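Local atomic coordinates of putative oxidoreductase (Thermus thermophilus, PDB entry 2ISM), a protein that is a putative oxidoreductase of the glucose/sorbosone dehydrogenase family, built as a six-bladed beta-propeller with a bound calcium ion. Residues G267-L280 and A283-L295. Sequence-based numbering, arbitrary orientation.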
ATOM      1  N   GLY B 267      26.156   1.457 -11.660  1.00 34.71           N
ATOM      2  CA  GLY B 267      25.954   0.655 -10.467  1.00 32.26           C
ATOM      3  C   GLY B 267      24.960   1.280  -9.509  1.00 30.16           C
ATOM      4  O   GLY B 267      24.916   2.501  -9.355  1.00 30.07           O
ATOM      5  N   PHE B 268      24.158   0.439  -8.865  1.00 23.54           N
ATOM      6  CA  PHE B 268      23.272   0.891  -7.798  1.00 20.36           C
ATOM      7  C   PHE B 268      23.341  -0.041  -6.593  1.00 22.14           C
ATOM      8  O   PHE B 268      22.436  -0.844  -6.364  1.00 22.94           O
ATOM      9  CB  PHE B 268      21.831   0.990  -8.304  1.00 22.27           C
ATOM     10  CG  PHE B 268      20.868   1.534  -7.287  1.00 20.76           C
ATOM     11  CD1 PHE B 268      20.734   2.900  -7.102  1.00 19.79           C
ATOM     12  CD2 PHE B 268      20.098   0.680  -6.517  1.00 23.57           C
ATOM     13  CE1 PHE B 268      19.849   3.403  -6.168  1.00 19.31           C
ATOM     14  CE2 PHE B 268      19.211   1.177  -5.581  1.00 19.70           C
ATOM     15  CZ  PHE B 268      19.086   2.540  -5.406  1.00 13.41           C
ATOM     16  N   PRO B 269      24.420   0.072  -5.825  1.00 19.41           N
ATOM     17  CA  PRO B 269      24.665  -0.840  -4.703  1.00 18.53           C
ATOM     18  C   PRO B 269      23.475  -0.902  -3.752  1.00 16.49           C
ATOM     19  O   PRO B 269      23.158   0.091  -3.096  1.00 15.45           O
ATOM     20  CB  PRO B 269      25.867  -0.208  -4.001  1.00 16.07           C
ATOM     21  CG  PRO B 269      26.585   0.521  -5.081  1.00 21.70           C
ATOM     22  CD  PRO B 269      25.521   1.033  -6.009  1.00 20.07           C
ATOM     23  N   PRO B 270      22.827  -2.060  -3.682  1.00 17.36           N
ATOM     24  CA  PRO B 270      21.595  -2.206  -2.907  1.00 16.18           C
ATOM     25  C   PRO B 270      21.694  -2.677  -1.469  1.00 17.63           C
ATOM     26  O   PRO B 270      22.611  -3.401  -1.084  1.00 13.47           O
ATOM     27  CB  PRO B 270      20.807  -3.203  -3.743  1.00 12.28           C
ATOM     28  CG  PRO B 270      21.889  -4.168  -4.132  1.00 16.17           C
ATOM     29  CD  PRO B 270      23.069  -3.255  -4.504  1.00 16.76           C
ATOM     30  N   GLY B 271      20.720  -2.239  -0.683  1.00 17.29           N
ATOM     31  CA  GLY B 271      20.613  -2.671   0.688  1.00 15.40           C
ATOM     32  C   GLY B 271      19.565  -3.768   0.570  1.00 17.22           C
ATOM     33  O   GLY B 271      19.625  -4.595  -0.349  1.00 16.90           O
ATOM     34  N   ASN B 272      18.582  -3.772   1.457  1.00 13.84           N
ATOM     35  CA  ASN B 272      17.547  -4.793   1.392  1.00 15.30           C
ATOM     36  C   ASN B 272      16.489  -4.366   0.376  1.00 17.04           C
ATOM     37  O   ASN B 272      16.581  -3.293  -0.218  1.00 11.37           O
ATOM     38  CB  ASN B 272      16.906  -4.976   2.771  1.00 10.92           C
ATOM     39  CG  ASN B 272      16.237  -6.333   2.932  1.00 15.49           C
ATOM     40  OD1 ASN B 272      16.277  -7.165   2.030  1.00 14.23           O
ATOM     41  ND2 ASN B 272      15.621  -6.559   4.087  1.00 11.83           N
ATOM     42  N   LEU B 273      15.504  -5.225   0.149  1.00 13.27           N
ATOM     43  CA  LEU B 273      14.413  -4.898  -0.767  1.00 15.55           C
ATOM     44  C   LEU B 273      13.130  -5.437  -0.158  1.00 16.40           C
ATOM     45  O   LEU B 273      13.174  -6.313   0.705  1.00 12.82           O
ATOM     46  CB  LEU B 273      14.639  -5.499  -2.163  1.00 16.43           C
ATOM     47  CG  LEU B 273      15.259  -6.880  -2.416  1.00 27.26           C
ATOM     48  CD1 LEU B 273      14.947  -7.860  -1.307  1.00 20.00           C
ATOM     49  CD2 LEU B 273      14.751  -7.384  -3.761  1.00 20.01           C
ATOM     50  N   ALA B 274      11.989  -4.911  -0.588  1.00 13.24           N
ATOM     51  CA  ALA B 274      10.718  -5.367  -0.042  1.00 13.84           C
ATOM     52  C   ALA B 274       9.559  -5.091  -0.979  1.00 18.28           C
ATOM     53  O   ALA B 274       9.585  -4.128  -1.747  1.00 16.23           O
ATOM     54  CB  ALA B 274      10.461  -4.691   1.301  1.00 11.77           C
ATOM     55  N   PHE B 275       8.542  -5.946  -0.913  1.00 18.47           N
ATOM     56  CA  PHE B 275       7.350  -5.770  -1.730  1.00 18.83           C
ATOM     57  C   PHE B 275       6.411  -4.859  -0.952  1.00 19.06           C
ATOM     58  O   PHE B 275       6.125  -5.092   0.223  1.00 18.93           O
ATOM     59  CB  PHE B 275       6.708  -7.126  -2.026  1.00 17.96           C
ATOM     60  CG  PHE B 275       7.406  -7.888  -3.120  1.00 19.52           C
ATOM     61  CD1 PHE B 275       7.148  -7.600  -4.458  1.00 22.67           C
ATOM     62  CD2 PHE B 275       8.352  -8.860  -2.817  1.00 18.65           C
ATOM     63  CE1 PHE B 275       7.824  -8.270  -5.477  1.00 18.60           C
ATOM     64  CE2 PHE B 275       9.035  -9.536  -3.828  1.00 18.20           C
ATOM     65  CZ  PHE B 275       8.771  -9.240  -5.160  1.00 19.84           C
ATOM     66  N   PHE B 276       5.951  -3.808  -1.615  1.00 21.04           N
ATOM     67  CA  PHE B 276       5.088  -2.813  -0.996  1.00 24.08           C
ATOM     68  C   PHE B 276       4.151  -2.256  -2.063  1.00 22.20           C
ATOM     69  O   PHE B 276       4.600  -1.720  -3.075  1.00 22.73           O
ATOM     70  CB  PHE B 276       5.977  -1.701  -0.418  1.00 20.63           C
ATOM     71  CG  PHE B 276       5.230  -0.598   0.278  1.00 19.30           C
ATOM     72  CD1 PHE B 276       4.548  -0.837   1.466  1.00 16.06           C
ATOM     73  CD2 PHE B 276       5.265   0.701  -0.227  1.00 22.06           C
ATOM     74  CE1 PHE B 276       3.911   0.204   2.146  1.00 22.04           C
ATOM     75  CE2 PHE B 276       4.633   1.748   0.443  1.00 22.84           C
ATOM     76  CZ  PHE B 276       3.956   1.499   1.633  1.00 21.16           C
ATOM     77  N   ARG B 277       2.851  -2.411  -1.840  1.00 27.43           N
ATOM     78  CA  ARG B 277       1.836  -1.922  -2.770  1.00 29.99           C
ATOM     79  C   ARG B 277       1.971  -2.438  -4.201  1.00 30.62           C
ATOM     80  O   ARG B 277       1.834  -1.680  -5.164  1.00 30.87           O
ATOM     81  CB  ARG B 277       1.824  -0.390  -2.754  1.00 26.88           C
ATOM     82  CG  ARG B 277       1.491   0.154  -1.371  1.00 31.95           C
ATOM     83  CD  ARG B 277       1.425   1.665  -1.325  1.00 32.59           C
ATOM     84  NE  ARG B 277       1.140   2.129   0.030  1.00 32.34           N
ATOM     85  CZ  ARG B 277       1.051   3.408   0.379  1.00 34.28           C
ATOM     86  NH1 ARG B 277       1.220   4.355  -0.533  1.00 37.21           N
ATOM     87  NH2 ARG B 277       0.801   3.739   1.638  1.00 25.08           N
ATOM     88  N   GLY B 278       2.235  -3.735  -4.331  1.00 26.90           N
ATOM     89  CA  GLY B 278       2.355  -4.345  -5.642  1.00 27.20           C
ATOM     90  C   GLY B 278       3.652  -4.093  -6.385  1.00 28.52           C
ATOM     91  O   GLY B 278       3.841  -4.608  -7.487  1.00 33.72           O
ATOM     92  N   ASP B 279       4.546  -3.307  -5.796  1.00 23.32           N
ATOM     93  CA  ASP B 279       5.820  -3.014  -6.438  1.00 21.19           C
ATOM     94  C   ASP B 279       6.984  -3.503  -5.583  1.00 18.71           C
ATOM     95  O   ASP B 279       6.826  -3.759  -4.391  1.00 20.49           O
ATOM     96  CB  ASP B 279       5.961  -1.509  -6.681  1.00 24.86           C
ATOM     97  CG  ASP B 279       4.877  -0.963  -7.592  1.00 33.90           C
ATOM     98  OD1 ASP B 279       4.695  -1.512  -8.700  1.00 28.69           O
ATOM     99  OD2 ASP B 279       4.210   0.019  -7.199  1.00 40.62           O
ATOM    100  N   LEU B 280       8.149  -3.632  -6.204  1.00 20.67           N
ATOM    101  CA  LEU B 280       9.341  -4.084  -5.499  1.00 18.93           C
ATOM    102  C   LEU B 280      10.222  -2.876  -5.216  1.00 20.82           C
ATOM    103  O   LEU B 280      10.695  -2.219  -6.144  1.00 23.27           O
ATOM    104  CB  LEU B 280      10.101  -5.103  -6.353  1.00 15.27           C
ATOM    105  CG  LEU B 280      11.360  -5.747  -5.762  1.00 15.55           C
ATOM    106  CD1 LEU B 280      11.081  -6.238  -4.348  1.00 15.82           C
ATOM    107  CD2 LEU B 280      11.810  -6.900  -6.658  1.00 13.52           C
ATOM    108  N   ALA B 283      16.311  -0.483  -1.554  1.00 12.38           N
ATOM    109  CA  ALA B 283      17.069   0.565  -0.882  1.00 16.65           C
ATOM    110  C   ALA B 283      18.423   0.719  -1.565  1.00 15.39           C
ATOM    111  O   ALA B 283      19.085  -0.268  -1.878  1.00 17.23           O
ATOM    112  CB  ALA B 283      17.263   0.216   0.596  1.00 16.08           C
ATOM    113  N   GLY B 284      18.824   1.964  -1.795  1.00 13.20           N
ATOM    114  CA  GLY B 284      20.093   2.211  -2.439  1.00 13.60           C
ATOM    115  C   GLY B 284      21.094   2.819  -1.479  1.00 16.77           C
ATOM    116  O   GLY B 284      20.813   3.808  -0.799  1.00 17.15           O
ATOM    117  N   LEU B 285      22.269   2.211  -1.406  1.00 14.91           N
ATOM    118  CA  LEU B 285      23.313   2.723  -0.543  1.00 13.74           C
ATOM    119  C   LEU B 285      24.167   3.856  -1.111  1.00  8.86           C
ATOM    120  O   LEU B 285      24.178   4.961  -0.558  1.00 14.24           O
ATOM    121  CB  LEU B 285      24.312   1.602  -0.195  1.00 16.10           C
ATOM    122  CG  LEU B 285      23.747   0.580   0.804  1.00 15.05           C
ATOM    123  CD1 LEU B 285      24.645  -0.660   0.907  1.00 14.74           C
ATOM    124  CD2 LEU B 285      23.613   1.262   2.164  1.00 16.77           C
ATOM    125  N   ARG B 286      24.855   3.609  -2.217  1.00 16.06           N
ATOM    126  CA  ARG B 286      25.712   4.633  -2.820  1.00 17.10           C
ATOM    127  C   ARG B 286      24.789   5.551  -3.621  1.00 18.98           C
ATOM    128  O   ARG B 286      25.052   6.746  -3.736  1.00 15.12           O
ATOM    129  CB  ARG B 286      26.748   4.011  -3.755  1.00 18.09           C
ATOM    130  CG  ARG B 286      27.745   5.017  -4.315  1.00 24.04           C
ATOM    131  CD  ARG B 286      28.897   4.308  -5.008  1.00 29.86           C
ATOM    132  NE  ARG B 286      28.450   3.564  -6.181  1.00 35.85           N
ATOM    133  CZ  ARG B 286      29.024   2.449  -6.620  1.00 40.50           C
ATOM    134  NH1 ARG B 286      30.072   1.942  -5.979  1.00 39.98           N
ATOM    135  NH2 ARG B 286      28.552   1.841  -7.702  1.00 39.54           N
ATOM    136  N   GLY B 287      23.714   4.992  -4.178  1.00 15.21           N
ATOM    137  CA  GLY B 287      22.780   5.790  -4.965  1.00 17.60           C
ATOM    138  C   GLY B 287      21.929   6.720  -4.116  1.00 17.13           C
ATOM    139  O   GLY B 287      21.233   7.596  -4.639  1.00 14.69           O
ATOM    140  N   GLN B 288      21.981   6.519  -2.801  1.00 13.93           N
ATOM    141  CA  GLN B 288      21.233   7.336  -1.846  1.00 14.28           C
ATOM    142  C   GLN B 288      19.767   7.550  -2.238  1.00 15.97           C
ATOM    143  O   GLN B 288      19.272   8.678  -2.243  1.00 16.52           O
ATOM    144  CB  GLN B 288      21.918   8.695  -1.679  1.00 17.22           C
ATOM    145  CG  GLN B 288      23.315   8.613  -1.073  1.00 12.62           C
ATOM    146  CD  GLN B 288      23.971   9.974  -0.942  1.00 19.31           C
ATOM    147  OE1 GLN B 288      23.366  10.922  -0.440  1.00 23.12           O
ATOM    148  NE2 GLN B 288      25.216  10.078  -1.388  1.00 24.26           N
ATOM    149  N   ALA B 289      19.069   6.461  -2.538  1.00 13.35           N
ATOM    150  CA  ALA B 289      17.677   6.564  -2.933  1.00 15.92           C
ATOM    151  C   ALA B 289      16.940   5.248  -2.761  1.00 16.23           C
ATOM    152  O   ALA B 289      17.551   4.185  -2.664  1.00 14.47           O
ATOM    153  CB  ALA B 289      17.590   7.011  -4.389  1.00 15.64           C
ATOM    154  N   LEU B 290      15.617   5.340  -2.720  1.00 14.36           N
ATOM    155  CA  LEU B 290      14.765   4.167  -2.605  1.00 13.80           C
ATOM    156  C   LEU B 290      14.102   4.058  -3.971  1.00 18.17           C
ATOM    157  O   LEU B 290      13.361   4.954  -4.372  1.00 16.76           O
ATOM    158  CB  LEU B 290      13.699   4.379  -1.531  1.00 13.62           C
ATOM    159  CG  LEU B 290      12.703   3.229  -1.351  1.00 15.35           C
ATOM    160  CD1 LEU B 290      13.429   1.992  -0.820  1.00 17.25           C
ATOM    161  CD2 LEU B 290      11.608   3.654  -0.388  1.00 16.30           C
ATOM    162  N   LEU B 291      14.385   2.981  -4.694  1.00 15.17           N
ATOM    163  CA  LEU B 291      13.803   2.806  -6.015  1.00 20.84           C
ATOM    164  C   LEU B 291      12.598   1.880  -5.989  1.00 24.99           C
ATOM    165  O   LEU B 291      12.505   0.970  -5.161  1.00 22.67           O
ATOM    166  CB  LEU B 291      14.848   2.268  -6.994  1.00 20.59           C
ATOM    167  CG  LEU B 291      16.117   3.112  -7.167  1.00 20.58           C
ATOM    168  CD1 LEU B 291      17.011   2.478  -8.220  1.00 18.43           C
ATOM    169  CD2 LEU B 291      15.752   4.531  -7.563  1.00 16.06           C
ATOM    170  N   ARG B 292      11.670   2.141  -6.900  1.00 23.36           N
ATOM    171  CA  ARG B 292      10.451   1.361  -7.038  1.00 21.24           C
ATOM    172  C   ARG B 292      10.536   0.642  -8.378  1.00 22.81           C
ATOM    173  O   ARG B 292      10.689   1.281  -9.420  1.00 23.83           O
ATOM    174  CB  ARG B 292       9.230   2.287  -7.020  1.00 23.63           C
ATOM    175  CG  ARG B 292       7.900   1.586  -7.246  1.00 26.28           C
ATOM    176  CD  ARG B 292       6.762   2.575  -7.508  1.00 35.81           C
ATOM    177  NE  ARG B 292       6.446   3.395  -6.342  1.00 38.58           N
ATOM    178  CZ  ARG B 292       6.734   4.689  -6.231  1.00 37.56           C
ATOM    179  NH1 ARG B 292       7.347   5.328  -7.221  1.00 38.44           N
ATOM    180  NH2 ARG B 292       6.409   5.346  -5.124  1.00 33.91           N
ATOM    181  N   LEU B 293      10.470  -0.685  -8.350  1.00 22.73           N
ATOM    182  CA  LEU B 293      10.524  -1.472  -9.575  1.00 25.10           C
ATOM    183  C   LEU B 293       9.113  -1.940  -9.913  1.00 26.01           C
ATOM    184  O   LEU B 293       8.483  -2.650  -9.130  1.00 26.72           O
ATOM    185  CB  LEU B 293      11.451  -2.684  -9.410  1.00 20.63           C
ATOM    186  CG  LEU B 293      12.957  -2.489  -9.610  1.00 27.05           C
ATOM    187  CD1 LEU B 293      13.492  -1.427  -8.665  1.00 28.44           C
ATOM    188  CD2 LEU B 293      13.662  -3.813  -9.374  1.00 26.80           C
ATOM    189  N   VAL B 294       8.615  -1.519 -11.070  1.00 30.15           N
ATOM    190  CA  VAL B 294       7.279  -1.901 -11.505  1.00 27.89           C
ATOM    191  C   VAL B 294       7.401  -3.196 -12.291  1.00 26.08           C
ATOM    192  O   VAL B 294       8.063  -3.245 -13.329  1.00 25.06           O
ATOM    193  CB  VAL B 294       6.652  -0.813 -12.398  1.00 31.51           C
ATOM    194  CG1 VAL B 294       5.217  -1.186 -12.737  1.00 30.09           C
ATOM    195  CG2 VAL B 294       6.703   0.533 -11.685  1.00 31.03           C
ATOM    196  N   LEU B 295       6.757  -4.244 -11.791  1.00 26.45           N
ATOM    197  CA  LEU B 295       6.828  -5.550 -12.422  1.00 28.08           C
ATOM    198  C   LEU B 295       5.619  -5.927 -13.269  1.00 32.86           C
ATOM    199  O   LEU B 295       4.495  -5.485 -13.024  1.00 29.90           O
ATOM    200  CB  LEU B 295       7.023  -6.627 -11.354  1.00 30.02           C
ATOM    201  CG  LEU B 295       8.090  -6.385 -10.283  1.00 28.69           C
ATOM    202  CD1 LEU B 295       8.094  -7.554  -9.310  1.00 25.14           C
ATOM    203  CD2 LEU B 295       9.452  -6.216 -10.932  1.00 26.63           C
TER
HETATM  204  O   HOH W   1      22.601   2.527  -4.628  1.00 21.59           O
HETATM  205  O   HOH W   2       4.915  -4.130  -9.827  1.00 37.82           O
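Main-chain hydrogen bonds join Gly271 to Ala283 and Leu280 to Leu293, tying together the first three antiparallel strands of one propeller blade. Gly271 N reaches Ala283 O at 2.8 Å from well above the carbonyl plane, whereas Leu285 N meets Pro269 O at 2.9 Å almost head-on (C=O...N 174°). Leu280 and Leu293 exchange two hydrogen bonds as a hydrogen-bonded pair. One water accepts from Gly287 N and donates to Pro269 O; it also sits over the centre of the Phe268 ring. The opposite face of that ring takes Leu291 CD1 in a CH-pi contact, 3.5 Å from the centroid. CG anti to the backbone N (chi1 -176°) brings the Phe268 ring back toward Gly287 and Leu291, although its CB bond points away; the Trp264 ring also meets it. Pro269 CG rests on one face of the Arg286 guanidinium, 3.5 Å from CZ. At the other end Leu295 CD1 touches the Phe275 ring edge at CE1, 3.9 Å away, and a second water accepts from Leu295 N at 2.7 Å, near Gly278 O and Asp279 OD1. Asp279 OD2 stays 4.1 Å from Arg292 NE, beyond a salt bridge; Arg292 instead hydrogen-bonds Tyr281 and pairs with Glu308. Main-chain hydrogen bonds thus fix the strand alignment; apolar packing and a water at each end complete the contact, with no salt bridge between the segments.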